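Long-range contacts in glutamine amidotransferase domain-containing protein (Thermotoga maritima, PDB 1O1Y), which probably acts as a glutamine amidotransferase, a family whose members take ammonia from glutamine for transfer to another substrate: residues 135-140 with 231-236; 148-153 with 169-173; 122-126 with 214-218. All coordinates share one frame; numbering follows the deposited sequence.

Interaction 1: residues 135-140 with 231-236; sequences KFFREF and SLLERM. With SO4 (sulfate ion), chain F.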
ATOM      1  N   LYS A 135      13.729  -6.863   9.083  1.00 14.00           N
ATOM      2  CA  LYS A 135      12.950  -7.584  10.076  1.00 16.02           C
ATOM      3  C   LYS A 135      11.441  -7.571   9.831  1.00 13.52           C
ATOM      4  O   LYS A 135      10.767  -8.544  10.172  1.00 13.33           O
ATOM      5  CB  LYS A 135      13.224  -7.009  11.469  1.00 14.72           C
ATOM      6  CG  LYS A 135      12.711  -5.577  11.688  1.00 23.16           C
ATOM      7  CD  LYS A 135      13.041  -5.098  13.133  1.00 31.65           C
ATOM      8  CE  LYS A 135      12.602  -3.659  13.350  1.00 41.69           C
ATOM      9  NZ  LYS A 135      12.882  -3.248  14.774  1.00 44.76           N
ATOM     10  N   PHE A 136      10.913  -6.496   9.271  1.00 11.34           N
ATOM     11  CA  PHE A 136       9.465  -6.396   9.071  1.00 11.45           C
ATOM     12  C   PHE A 136       8.961  -7.490   8.134  1.00 11.55           C
ATOM     13  O   PHE A 136       7.809  -7.869   8.205  1.00 12.48           O
ATOM     14  CB  PHE A 136       9.042  -5.039   8.488  1.00 11.47           C
ATOM     15  CG  PHE A 136       9.243  -3.895   9.420  1.00 13.86           C
ATOM     16  CD1 PHE A 136       8.899  -4.004  10.768  1.00 14.17           C
ATOM     17  CD2 PHE A 136       9.767  -2.693   8.969  1.00 18.34           C
ATOM     18  CE1 PHE A 136       9.058  -2.959  11.645  1.00 16.59           C
ATOM     19  CE2 PHE A 136       9.945  -1.624   9.876  1.00 25.06           C
ATOM     20  CZ  PHE A 136       9.585  -1.766  11.202  1.00 19.71           C
ATOM     21  N   PHE A 137       9.841  -7.917   7.220  1.00 11.97           N
ATOM     22  CA  PHE A 137       9.499  -8.869   6.165  1.00 12.68           C
ATOM     23  C   PHE A 137      10.168 -10.225   6.360  1.00 12.86           C
ATOM     24  O   PHE A 137      10.222 -11.022   5.435  1.00 11.13           O
ATOM     25  CB  PHE A 137       9.842  -8.269   4.808  1.00 13.53           C
ATOM     26  CG  PHE A 137       8.976  -7.091   4.472  1.00 12.77           C
ATOM     27  CD1 PHE A 137       7.719  -7.282   3.977  1.00 11.90           C
ATOM     28  CD2 PHE A 137       9.373  -5.796   4.783  1.00 18.40           C
ATOM     29  CE1 PHE A 137       6.897  -6.212   3.660  1.00 13.50           C
ATOM     30  CE2 PHE A 137       8.525  -4.715   4.470  1.00 10.73           C
ATOM     31  CZ  PHE A 137       7.315  -4.923   3.929  1.00 13.30           C
ATOM     32  N   ARG A 138      10.660 -10.493   7.562  1.00 11.48           N
ATOM     33  CA  ARG A 138      11.359 -11.729   7.827  1.00 14.34           C
ATOM     34  C   ARG A 138      10.587 -12.996   7.475  1.00 13.58           C
ATOM     35  O   ARG A 138      11.175 -13.994   7.035  1.00 13.78           O
ATOM     36  CB  ARG A 138      11.811 -11.762   9.284  1.00 16.43           C
ATOM     37  CG  ARG A 138      12.969 -12.698   9.602  1.00 26.66           C
ATOM     38  CD  ARG A 138      14.018 -12.087  10.624  1.00 26.10           C
ATOM     39  NE  ARG A 138      14.664 -10.808  10.197  1.00 34.19           N
ATOM     40  CZ  ARG A 138      15.253  -9.931  11.036  1.00 26.73           C
ATOM     41  NH1 ARG A 138      15.264 -10.139  12.337  1.00 31.21           N
ATOM     42  NH2 ARG A 138      15.815  -8.820  10.584  1.00 39.31           N
ATOM     43  N   GLU A 139       9.265 -12.974   7.609  1.00 11.93           N
ATOM     44  CA  GLU A 139       8.458 -14.152   7.303  1.00 12.74           C
ATOM     45  C   GLU A 139       8.176 -14.304   5.821  1.00 13.44           C
ATOM     46  O   GLU A 139       7.642 -15.354   5.405  1.00 12.70           O
ATOM     47  CB  GLU A 139       7.105 -14.079   8.009  0.65 13.49           C
ATOM     48  CG  GLU A 139       7.184 -14.444   9.473  0.65 17.57           C
ATOM     49  CD  GLU A 139       7.961 -13.439  10.288  0.65 24.78           C
ATOM     50  OE1 GLU A 139       8.892 -13.858  11.020  0.65 22.89           O
ATOM     51  OE2 GLU A 139       7.631 -12.230  10.196  0.65 30.39           O
ATOM     52  N   PHE A 140       8.525 -13.289   5.017  1.00 11.93           N
ATOM     53  CA  PHE A 140       8.156 -13.296   3.603  1.00 11.32           C
ATOM     54  C   PHE A 140       9.142 -14.182   2.844  1.00 12.00           C
ATOM     55  O   PHE A 140      10.318 -14.219   3.181  1.00 11.15           O
ATOM     56  CB  PHE A 140       8.170 -11.878   3.014  1.00 14.02           C
ATOM     57  CG  PHE A 140       6.954 -11.042   3.363  1.00 11.19           C
ATOM     58  CD1 PHE A 140       6.627 -10.765   4.676  1.00  8.91           C
ATOM     59  CD2 PHE A 140       6.201 -10.473   2.357  1.00 12.04           C
ATOM     60  CE1 PHE A 140       5.527  -9.991   4.968  1.00 10.86           C
ATOM     61  CE2 PHE A 140       5.115  -9.688   2.650  1.00 13.46           C
ATOM     62  CZ  PHE A 140       4.757  -9.461   3.968  1.00 13.14           C
ATOM     63  N   SER A 231       1.732 -10.960   9.667  1.00 11.10           N
ATOM     64  CA  SER A 231       3.090 -10.930  10.206  1.00 10.08           C
ATOM     65  C   SER A 231       3.649  -9.513  10.099  1.00 10.15           C
ATOM     66  O   SER A 231       4.291  -9.033  11.038  1.00 10.02           O
ATOM     67  CB  SER A 231       4.012 -11.927   9.496  0.65 11.56           C
ATOM     68  OG  SER A 231       3.610 -13.253   9.848  0.65 17.34           O
ATOM     69  N   LEU A 232       3.542  -8.929   8.912  1.00  8.90           N
ATOM     70  CA  LEU A 232       3.991  -7.562   8.670  1.00  9.82           C
ATOM     71  C   LEU A 232       3.383  -6.587   9.697  1.00  9.96           C
ATOM     72  O   LEU A 232       4.103  -5.814  10.324  1.00 10.62           O
ATOM     73  CB  LEU A 232       3.713  -7.117   7.236  1.00 10.65           C
ATOM     74  CG  LEU A 232       4.056  -5.643   6.911  1.00 12.48           C
ATOM     75  CD1 LEU A 232       5.584  -5.405   7.101  1.00 13.43           C
ATOM     76  CD2 LEU A 232       3.579  -5.351   5.539  1.00 16.44           C
ATOM     77  N   LEU A 233       2.068  -6.637   9.844  1.00  9.72           N
ATOM     78  CA  LEU A 233       1.357  -5.706  10.708  1.00  8.78           C
ATOM     79  C   LEU A 233       1.759  -5.883  12.152  1.00  9.59           C
ATOM     80  O   LEU A 233       2.021  -4.898  12.844  1.00  9.95           O
ATOM     81  CB  LEU A 233      -0.143  -5.863  10.524  1.00  9.68           C
ATOM     82  CG  LEU A 233      -0.701  -5.418   9.178  1.00 11.35           C
ATOM     83  CD1 LEU A 233      -2.115  -5.972   9.029  1.00 13.39           C
ATOM     84  CD2 LEU A 233      -0.680  -3.908   8.961  1.00 13.93           C
ATOM     85  N   GLU A 234       1.887  -7.132  12.603  1.00  8.25           N
ATOM     86  CA  GLU A 234       2.283  -7.365  13.958  1.00  8.98           C
ATOM     87  C   GLU A 234       3.664  -6.789  14.233  1.00  8.26           C
ATOM     88  O   GLU A 234       3.914  -6.219  15.294  1.00  7.63           O
ATOM     89  CB  GLU A 234       2.259  -8.867  14.277  1.00 12.26           C
ATOM     90  CG  GLU A 234       0.828  -9.455  14.314  1.00 11.23           C
ATOM     91  CD  GLU A 234       0.825 -10.991  14.310  1.00 21.91           C
ATOM     92  OE1 GLU A 234      -0.243 -11.599  14.062  1.00 15.11           O
ATOM     93  OE2 GLU A 234       1.889 -11.576  14.593  1.00 22.60           O
ATOM     94  N   ARG A 235       4.569  -6.981  13.298  1.00  8.42           N
ATOM     95  CA  ARG A 235       5.918  -6.489  13.470  1.00 10.77           C
ATOM     96  C   ARG A 235       5.987  -4.960  13.432  1.00 10.32           C
ATOM     97  O   ARG A 235       6.740  -4.343  14.193  1.00 12.07           O
ATOM     98  CB  ARG A 235       6.809  -7.103  12.394  1.00  9.77           C
ATOM     99  CG  ARG A 235       7.319  -8.480  12.748  1.00 13.17           C
ATOM    100  CD  ARG A 235       7.927  -9.202  11.557  1.00 14.52           C
ATOM    101  NE  ARG A 235       8.299 -10.549  11.944  1.00 15.86           N
ATOM    102  CZ  ARG A 235       9.471 -10.895  12.449  1.00 16.94           C
ATOM    103  NH1 ARG A 235      10.409 -10.006  12.714  1.00 20.33           N
ATOM    104  NH2 ARG A 235       9.650 -12.165  12.808  1.00 15.57           N
HETATM  105  N   MSE A 236       5.174  -4.351  12.588  1.00  9.84           N
HETATM  106  CA  MSE A 236       5.187  -2.874  12.469  1.00 11.81           C
HETATM  107  C   MSE A 236       4.695  -2.187  13.724  1.00 12.72           C
HETATM  108  O   MSE A 236       5.237  -1.152  14.086  1.00 12.46           O
HETATM  109  CB  MSE A 236       4.384  -2.399  11.302  1.00  9.62           C
HETATM  110  CG  MSE A 236       5.085  -2.713   9.993  1.00 13.39           C
HETATM  111 SE   MSE A 236       4.149  -2.027   8.465  0.70 19.16          SE
HETATM  112  CE  MSE A 236       4.676  -0.093   8.782  1.00 14.27           C
TER
HETATM  113  S   SO4 F 405      13.094 -12.059  14.438  0.50 11.58           S
HETATM  114  O1  SO4 F 405      12.251 -13.011  13.824  0.50 11.17           O
HETATM  115  O2  SO4 F 405      14.460 -12.497  14.177  0.50 19.15           O
HETATM  116  O3  SO4 F 405      12.992 -11.993  15.863  0.50 10.72           O
HETATM  117  O4  SO4 F 405      12.816 -10.783  13.902  0.50 10.21           O

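Interaction 2: residues 148-153 with 169-173; sequences QWHGDT and YENQG. With SO4 (sulfate ion), chain C.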
ATOM      1  N   GLN A 148      -0.888  -6.502  -8.580  1.00 10.96           N
ATOM      2  CA  GLN A 148      -0.391  -5.208  -9.048  1.00  9.71           C
ATOM      3  C   GLN A 148      -1.470  -4.492  -9.805  1.00  9.18           C
ATOM      4  O   GLN A 148      -2.243  -5.097 -10.579  1.00 11.21           O
ATOM      5  CB  GLN A 148       0.777  -5.381 -10.028  1.00  8.61           C
ATOM      6  CG  GLN A 148       2.010  -6.044  -9.399  1.00 10.96           C
ATOM      7  CD  GLN A 148       2.856  -5.086  -8.592  1.00 12.97           C
ATOM      8  OE1 GLN A 148       2.406  -3.999  -8.210  1.00 12.96           O
ATOM      9  NE2 GLN A 148       4.111  -5.489  -8.330  1.00 12.12           N
ATOM     10  N   TRP A 149      -1.512  -3.189  -9.631  1.00 10.59           N
ATOM     11  CA  TRP A 149      -2.352  -2.355 -10.452  1.00 11.81           C
ATOM     12  C   TRP A 149      -1.736  -0.960 -10.548  1.00 11.73           C
ATOM     13  O   TRP A 149      -2.197  -0.016  -9.924  1.00 12.55           O
ATOM     14  CB  TRP A 149      -3.772  -2.274  -9.892  1.00 12.69           C
ATOM     15  CG  TRP A 149      -4.784  -1.857 -10.962  1.00 13.83           C
ATOM     16  CD1 TRP A 149      -4.681  -0.819 -11.837  1.00 23.97           C
ATOM     17  CD2 TRP A 149      -6.023  -2.512 -11.272  1.00 10.99           C
ATOM     18  NE1 TRP A 149      -5.772  -0.797 -12.674  1.00 24.32           N
ATOM     19  CE2 TRP A 149      -6.618  -1.814 -12.329  1.00 21.79           C
ATOM     20  CE3 TRP A 149      -6.680  -3.628 -10.766  1.00 16.10           C
ATOM     21  CZ2 TRP A 149      -7.849  -2.193 -12.871  1.00 21.06           C
ATOM     22  CZ3 TRP A 149      -7.902  -3.988 -11.297  1.00 18.36           C
ATOM     23  CH2 TRP A 149      -8.463  -3.281 -12.332  1.00 18.99           C
ATOM     24  N   HIS A 150      -0.688  -0.827 -11.356  1.00 11.13           N
ATOM     25  CA  HIS A 150       0.051   0.437 -11.399  1.00 11.81           C
ATOM     26  C   HIS A 150       0.732   0.624 -12.742  1.00 11.85           C
ATOM     27  O   HIS A 150       1.164  -0.330 -13.370  1.00 11.34           O
ATOM     28  CB  HIS A 150       1.077   0.525 -10.248  1.00 11.96           C
ATOM     29  CG  HIS A 150       2.322  -0.274 -10.474  1.00 15.25           C
ATOM     30  ND1 HIS A 150       3.494   0.292 -10.947  1.00 16.76           N
ATOM     31  CD2 HIS A 150       2.576  -1.598 -10.334  1.00 16.34           C
ATOM     32  CE1 HIS A 150       4.408  -0.656 -11.091  1.00 18.30           C
ATOM     33  NE2 HIS A 150       3.868  -1.814 -10.746  1.00 15.36           N
ATOM     34  N   GLY A 151       0.858   1.888 -13.114  1.00 10.42           N
ATOM     35  CA  GLY A 151       1.607   2.318 -14.261  1.00 10.08           C
ATOM     36  C   GLY A 151       2.823   3.149 -13.907  1.00 12.10           C
ATOM     37  O   GLY A 151       3.691   3.301 -14.748  1.00 13.40           O
ATOM     38  N   ASP A 152       2.858   3.701 -12.709  1.00 11.17           N
ATOM     39  CA  ASP A 152       3.989   4.539 -12.288  1.00 12.24           C
ATOM     40  C   ASP A 152       4.917   3.729 -11.416  1.00 11.23           C
ATOM     41  O   ASP A 152       4.544   2.700 -10.817  1.00 11.76           O
ATOM     42  CB  ASP A 152       3.532   5.762 -11.503  1.00 11.79           C
ATOM     43  CG  ASP A 152       2.984   6.888 -12.388  1.00 16.91           C
ATOM     44  OD1 ASP A 152       2.938   6.771 -13.657  1.00 14.17           O
ATOM     45  OD2 ASP A 152       2.537   7.941 -11.846  1.00 23.81           O
ATOM     46  N   THR A 153       6.143   4.203 -11.352  1.00 11.65           N
ATOM     47  CA  THR A 153       7.159   3.688 -10.426  1.00 11.09           C
ATOM     48  C   THR A 153       7.992   4.829  -9.831  1.00 12.22           C
ATOM     49  O   THR A 153       7.646   5.982  -9.944  1.00 12.10           O
ATOM     50  CB  THR A 153       8.027   2.598 -11.178  1.00 13.07           C
ATOM     51  OG1 THR A 153       8.854   1.871 -10.246  1.00 11.69           O
ATOM     52  CG2 THR A 153       8.930   3.201 -12.182  1.00 12.55           C
ATOM     53  N   TYR A 169      10.202  -3.878 -12.781  1.00 12.48           N
ATOM     54  CA  TYR A 169      10.460  -2.666 -11.984  1.00 12.69           C
ATOM     55  C   TYR A 169      11.442  -2.990 -10.874  1.00 11.57           C
ATOM     56  O   TYR A 169      11.215  -3.865 -10.002  1.00 11.77           O
ATOM     57  CB  TYR A 169       9.128  -2.022 -11.460  1.00 12.68           C
ATOM     58  CG  TYR A 169       8.373  -1.523 -12.635  1.00 13.65           C
ATOM     59  CD1 TYR A 169       8.855  -0.435 -13.347  1.00 14.50           C
ATOM     60  CD2 TYR A 169       7.274  -2.195 -13.133  1.00 11.72           C
ATOM     61  CE1 TYR A 169       8.262  -0.023 -14.513  1.00 12.62           C
ATOM     62  CE2 TYR A 169       6.641  -1.761 -14.328  1.00 11.53           C
ATOM     63  CZ  TYR A 169       7.155  -0.651 -14.995  1.00 16.24           C
ATOM     64  OH  TYR A 169       6.658  -0.134 -16.165  1.00 11.85           O
ATOM     65  N   GLU A 170      12.571  -2.289 -10.918  1.00 10.87           N
ATOM     66  CA  GLU A 170      13.620  -2.504  -9.934  1.00 10.93           C
ATOM     67  C   GLU A 170      13.108  -2.219  -8.510  1.00 11.10           C
ATOM     68  O   GLU A 170      13.514  -2.876  -7.535  1.00 10.48           O
ATOM     69  CB  GLU A 170      14.810  -1.588 -10.225  1.00 11.57           C
ATOM     70  CG  GLU A 170      15.985  -1.854  -9.292  1.00 15.15           C
ATOM     71  CD  GLU A 170      17.264  -1.162  -9.733  1.00 25.42           C
ATOM     72  OE1 GLU A 170      17.177  -0.019 -10.216  1.00 21.33           O
ATOM     73  OE2 GLU A 170      18.359  -1.752  -9.593  1.00 29.59           O
ATOM     74  N   ASN A 171      12.248  -1.213  -8.381  1.00 11.69           N
ATOM     75  CA  ASN A 171      11.807  -0.767  -7.051  1.00  9.66           C
ATOM     76  C   ASN A 171      10.354  -1.119  -6.764  1.00 12.83           C
ATOM     77  O   ASN A 171       9.443  -0.458  -7.223  1.00 14.26           O
ATOM     78  CB  ASN A 171      12.078   0.731  -6.898  1.00 12.06           C
ATOM     79  CG  ASN A 171      13.520   1.075  -7.115  1.00 12.60           C
ATOM     80  OD1 ASN A 171      14.415   0.438  -6.536  1.00 13.77           O
ATOM     81  ND2 ASN A 171      13.780   2.111  -7.933  1.00  9.35           N
ATOM     82  N   GLN A 172      10.171  -2.219  -6.048  1.00 10.13           N
ATOM     83  CA  GLN A 172       8.821  -2.695  -5.694  1.00 10.06           C
ATOM     84  C   GLN A 172       8.477  -2.424  -4.253  1.00 10.49           C
ATOM     85  O   GLN A 172       7.301  -2.430  -3.892  1.00 11.82           O
ATOM     86  CB  GLN A 172       8.705  -4.180  -6.025  1.00  9.05           C
ATOM     87  CG  GLN A 172       8.557  -4.410  -7.552  1.00  9.83           C
ATOM     88  CD  GLN A 172       7.182  -4.124  -8.116  1.00 12.45           C
ATOM     89  OE1 GLN A 172       6.271  -3.759  -7.361  1.00 15.64           O
ATOM     90  NE2 GLN A 172       7.019  -4.301  -9.452  1.00 11.95           N
ATOM     91  N   GLY A 173       9.469  -2.280  -3.395  1.00 11.09           N
ATOM     92  CA  GLY A 173       9.198  -2.037  -1.980  1.00 11.23           C
ATOM     93  C   GLY A 173      10.466  -1.588  -1.254  1.00 10.78           C
ATOM     94  O   GLY A 173      11.586  -1.969  -1.638  1.00 11.33           O
TER
HETATM   95  S   SO4 C 402      -0.588   4.625 -11.441  0.50 29.95           S
HETATM   96  O1  SO4 C 402      -1.317   3.910 -12.469  0.50 22.51           O
HETATM   97  O2  SO4 C 402       0.584   3.915 -10.875  0.50 16.94           O
HETATM   98  O3  SO4 C 402      -1.539   4.783 -10.341  0.50 36.85           O
HETATM   99  O4  SO4 C 402      -0.184   5.974 -11.872  0.50 28.83           O
HETATM  100  O   HOH W   1      11.406   0.745 -10.412  1.00 19.19           O
HETATM  101  O   HOH W   2       7.242   0.399  -8.758  1.00 22.82           O

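Interaction 3: residues 122-126 with 214-218; sequences EIGWY and LLETA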
ATOM      1  N   GLU A 122       1.626  -2.890 -14.771  1.00 12.79           N
ATOM      2  CA  GLU A 122       1.402  -4.165 -14.122  1.00 12.97           C
ATOM      3  C   GLU A 122      -0.021  -4.167 -13.589  1.00 11.28           C
ATOM      4  O   GLU A 122      -0.340  -3.443 -12.644  1.00 12.33           O
ATOM      5  CB  GLU A 122       2.416  -4.361 -13.000  1.00 12.30           C
ATOM      6  CG  GLU A 122       3.848  -4.638 -13.471  1.00 13.59           C
ATOM      7  CD  GLU A 122       4.795  -4.969 -12.318  1.00 19.95           C
ATOM      8  OE1 GLU A 122       4.813  -4.249 -11.283  1.00 17.51           O
ATOM      9  OE2 GLU A 122       5.572  -5.947 -12.430  1.00 16.78           O
ATOM     10  N   ILE A 123      -0.896  -4.939 -14.238  1.00 12.22           N
ATOM     11  CA  ILE A 123      -2.256  -5.079 -13.783  1.00 11.34           C
ATOM     12  C   ILE A 123      -2.523  -6.577 -13.753  1.00 11.96           C
ATOM     13  O   ILE A 123      -2.594  -7.232 -14.790  1.00 11.34           O
ATOM     14  CB  ILE A 123      -3.261  -4.390 -14.676  1.00 11.37           C
ATOM     15  CG1 ILE A 123      -2.958  -2.894 -14.768  1.00 13.57           C
ATOM     16  CG2 ILE A 123      -4.682  -4.663 -14.130  1.00 16.00           C
ATOM     17  CD1 ILE A 123      -3.846  -2.142 -15.748  1.00 18.36           C
ATOM     18  N   GLY A 124      -2.598  -7.121 -12.550  1.00 10.31           N
ATOM     19  CA  GLY A 124      -2.735  -8.561 -12.405  1.00 12.18           C
ATOM     20  C   GLY A 124      -1.773  -9.165 -11.428  1.00 11.20           C
ATOM     21  O   GLY A 124      -1.244  -8.477 -10.581  1.00 10.92           O
ATOM     22  N   TRP A 125      -1.503 -10.466 -11.594  1.00 10.76           N
ATOM     23  CA  TRP A 125      -0.706 -11.190 -10.607  1.00 10.85           C
ATOM     24  C   TRP A 125       0.717 -11.389 -11.132  1.00  9.86           C
ATOM     25  O   TRP A 125       0.900 -11.856 -12.262  1.00 10.65           O
ATOM     26  CB  TRP A 125      -1.407 -12.536 -10.318  1.00 11.26           C
ATOM     27  CG  TRP A 125      -2.646 -12.346  -9.508  1.00  9.14           C
ATOM     28  CD1 TRP A 125      -3.925 -12.254  -9.967  1.00 11.20           C
ATOM     29  CD2 TRP A 125      -2.721 -12.218  -8.084  1.00  8.25           C
ATOM     30  NE1 TRP A 125      -4.791 -12.076  -8.903  1.00  8.69           N
ATOM     31  CE2 TRP A 125      -4.077 -12.057  -7.744  1.00  8.71           C
ATOM     32  CE3 TRP A 125      -1.790 -12.254  -7.063  1.00  8.98           C
ATOM     33  CZ2 TRP A 125      -4.506 -11.917  -6.439  1.00  8.82           C
ATOM     34  CZ3 TRP A 125      -2.205 -12.121  -5.774  1.00  9.60           C
ATOM     35  CH2 TRP A 125      -3.574 -11.963  -5.466  1.00 10.11           C
ATOM     36  N   TYR A 126       1.707 -10.964 -10.350  1.00  8.97           N
ATOM     37  CA  TYR A 126       3.099 -10.945 -10.775  1.00 10.50           C
ATOM     38  C   TYR A 126       3.956 -11.382  -9.618  1.00 10.03           C
ATOM     39  O   TYR A 126       3.606 -11.198  -8.477  1.00 11.19           O
ATOM     40  CB  TYR A 126       3.554  -9.519 -11.192  1.00 11.57           C
ATOM     41  CG  TYR A 126       2.849  -8.907 -12.402  1.00 10.89           C
ATOM     42  CD1 TYR A 126       1.573  -8.399 -12.313  1.00 14.05           C
ATOM     43  CD2 TYR A 126       3.484  -8.799 -13.630  1.00 15.83           C
ATOM     44  CE1 TYR A 126       0.946  -7.874 -13.381  1.00 13.86           C
ATOM     45  CE2 TYR A 126       2.850  -8.227 -14.727  1.00 16.97           C
ATOM     46  CZ  TYR A 126       1.574  -7.751 -14.590  1.00 16.89           C
ATOM     47  OH  TYR A 126       0.910  -7.184 -15.680  1.00 16.34           O
ATOM     48  N   LEU A 214      -8.116 -13.272 -12.605  1.00  9.06           N
ATOM     49  CA  LEU A 214      -7.762 -12.480 -11.446  1.00  8.85           C
ATOM     50  C   LEU A 214      -8.417 -13.020 -10.162  1.00  7.65           C
ATOM     51  O   LEU A 214      -7.803 -13.051  -9.095  1.00  8.26           O
ATOM     52  CB  LEU A 214      -8.172 -11.000 -11.621  1.00  8.60           C
ATOM     53  CG  LEU A 214      -7.581 -10.218 -12.793  1.00 11.15           C
ATOM     54  CD1 LEU A 214      -8.077  -8.782 -12.725  1.00 15.31           C
ATOM     55  CD2 LEU A 214      -6.085 -10.198 -12.684  1.00 12.64           C
ATOM     56  N   LEU A 215      -9.680 -13.394 -10.256  1.00  8.25           N
ATOM     57  CA  LEU A 215     -10.412 -13.813  -9.067  1.00  8.61           C
ATOM     58  C   LEU A 215      -9.953 -15.214  -8.616  1.00  9.82           C
ATOM     59  O   LEU A 215      -9.787 -15.466  -7.424  1.00  9.62           O
ATOM     60  CB  LEU A 215     -11.905 -13.836  -9.345  1.00  8.44           C
ATOM     61  CG  LEU A 215     -12.811 -14.312  -8.232  1.00  9.81           C
ATOM     62  CD1 LEU A 215     -12.589 -13.542  -6.952  1.00  9.92           C
ATOM     63  CD2 LEU A 215     -14.247 -14.202  -8.693  1.00 14.82           C
ATOM     64  N   GLU A 216      -9.769 -16.110  -9.574  1.00  8.91           N
ATOM     65  CA  GLU A 216      -9.346 -17.465  -9.258  1.00  9.62           C
ATOM     66  C   GLU A 216      -7.986 -17.432  -8.593  1.00  8.62           C
ATOM     67  O   GLU A 216      -7.771 -18.105  -7.580  1.00  9.59           O
ATOM     68  CB  GLU A 216      -9.269 -18.327 -10.503  1.00  9.90           C
ATOM     69  CG  GLU A 216     -10.613 -18.822 -10.941  1.00 15.19           C
ATOM     70  CD  GLU A 216     -10.536 -19.594 -12.259  1.00 28.13           C
ATOM     71  OE1 GLU A 216      -9.402 -19.893 -12.737  1.00 26.68           O
ATOM     72  OE2 GLU A 216     -11.617 -19.879 -12.815  1.00 32.52           O
ATOM     73  N   THR A 217      -7.080 -16.602  -9.105  1.00  8.29           N
ATOM     74  CA  THR A 217      -5.786 -16.466  -8.453  1.00  7.82           C
ATOM     75  C   THR A 217      -5.906 -15.846  -7.054  1.00 10.24           C
ATOM     76  O   THR A 217      -5.180 -16.252  -6.117  1.00 10.28           O
ATOM     77  CB  THR A 217      -4.810 -15.711  -9.355  1.00  9.70           C
ATOM     78  OG1 THR A 217      -4.702 -16.440 -10.601  1.00  8.79           O
ATOM     79  CG2 THR A 217      -3.450 -15.642  -8.774  1.00 12.55           C
ATOM     80  N   ALA A 218      -6.773 -14.843  -6.894  1.00  8.34           N
ATOM     81  CA  ALA A 218      -6.983 -14.233  -5.567  1.00  8.57           C
ATOM     82  C   ALA A 218      -7.413 -15.339  -4.560  1.00  8.78           C
ATOM     83  O   ALA A 218      -6.943 -15.354  -3.412  1.00 10.01           O
ATOM     84  CB  ALA A 218      -8.050 -13.143  -5.632  1.00 10.15           C
TER

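Interaction 1: residues 135-140 with 231-236
Leu232 and Arg235 of helix 211-237 make a partly buried contact, apolar inside and charged outside, with the loop between strands 125-130 and 143-150. The type I turn from Phe137 to Phe140 presents two rings to the helix. Leu232 CD1 lies over the face of Phe137, 3.9 Å from the ring centroid in a CH-pi contact, while its CB meets the edge of Phe140. CG of Leu232, anti to the backbone N (chi1 176°), carries the branched end over the Phe137 ring. Met236 (present as selenomethionine) lays CG over one face of Phe136.

Nearer solvent, Arg235 forms a salt bridge with Glu139 through weak, bent bonds whose detailed geometry is uncertain, since Glu139 has two conformers. The guanidinium sends nearly straight bonds to a sulfate, probably from the crystallisation liquor: Arg235 NH1 to O4 (2.8 Å) and Arg235 NH2 to O1 (2.9 Å). Arg138 NH1 also binds this ion, while its NH2 holds Asp133 O. An alanine in place of Arg235 would probably strand Glu139 without its countercharge and weaken the hold on the sulfate. Helix 211-237 packs on the central sheet, Met236 touching Val180 of strand 179-182, as helices flank the parallel core in the flavodoxin-like fold.

Interaction 2: residues 148-153 with 169-173
His150 meets Tyr169 in an offset edge-to-face pair. Its CB passes O2 of a sulfate at 3.5 Å; the same ion is held by the backbone N atoms of Gly151 and Asp152. CG stands between the backbone N and the carbonyl carbon (chi1 77°), a crowded position, and from there ND1 donates to Asp152 O at 2.6 Å. CE1 of His150 presents the ring edge to Tyr169, 3.8 Å from its CD2, with the planes at 66°. At the tip, NE2 bonds to Glu122 OE1. Trp149 and His150 both face Glu122 in a classic beta bulge, where strand 143-150 pairs with strand 122-123.

Thr153 packs its CG2 against Tyr169 CD1, while its hydroxyl works both ways through water: OG1 accepts from one that also takes the Asn171 N-H, and donates to another that binds Asn171 O. Gln148 NE2 donates to Gln172 OE1 (2.9 Å, 160° at the hydrogen), coming from above the carbonyl plane. Gln172 NE2 in turn reaches Glu122 OE1 and Ser166 OG.

Histidine and glutamine suit a buried site because each can bond at more than one atom; these directional bonds would probably hold the His150 ring and the Gln172 amide in fixed orientations.

Interaction 3: residues 122-126 with 214-218
Trp125 lies against helix 211-237 with Thr217 pressed onto its indole, and this is where the contact is tight. Thr217 CG2 sits 3.5 Å from the centroid of the five-membered ring of Trp125 and 9° off its normal, a CH-pi contact made from almost directly above. The methyl gets there because CG2 is anti to the backbone N, while OG1 turns back to bond Leu213 O; a beta-branched threonine thus gives the ring a methyl and keeps its hydroxyl paired within the helix. At the indole edge, Trp125 NE1 donates to Leu214 O (3.2 Å). The bond lies in the carbonyl plane, on a lone pair, although the oxygen also accepts from Ala218 N in the helix. Ala218, small enough to admit a ring this near, has its CA 3.5 Å from Trp125 CZ2.

The partner of the helix is a corner in the chain at Gly124, between strands 122-123 and 125-130, which both pair with strand 143-150 in the mixed sheet of this flavodoxin-like protein. Gly124 has backbone angles that call for glycine, and its bare CA lets Leu214 CD2 approach to 3.7 Å.

Away from the indole the fit slackens. Ile123 makes no contact with the helix segment and touches Lys207 and Ile209. On the helix, Leu215 is directed away and touches Ala190 and Lys194 of helix 190-199, and Glu216, also directed away, stands exposed to solvent, where a charged residue is readily accommodated.

Interactions 1 and 3 both use helix 211-237, holding it at two places with centres about 23 Å apart: one against the loop at 135-140, the other against the corner at 122-126. Interaction 2 does not involve that helix; it ties strand 143-150 and the following strand 152-154 to the loop at 169-173, and every residue touching in it is buried. It meets interaction 3 through Glu122 and through the backbone bond from Gln148 N to Gly124 O. The chemistry varies accordingly: interaction 1 grades from aromatic packing to surface charges, interaction 3 centres on one tryptophan with a glycine-leucine contact beside it, and interaction 2 combines an aromatic pair with hydrogen bonds and waters.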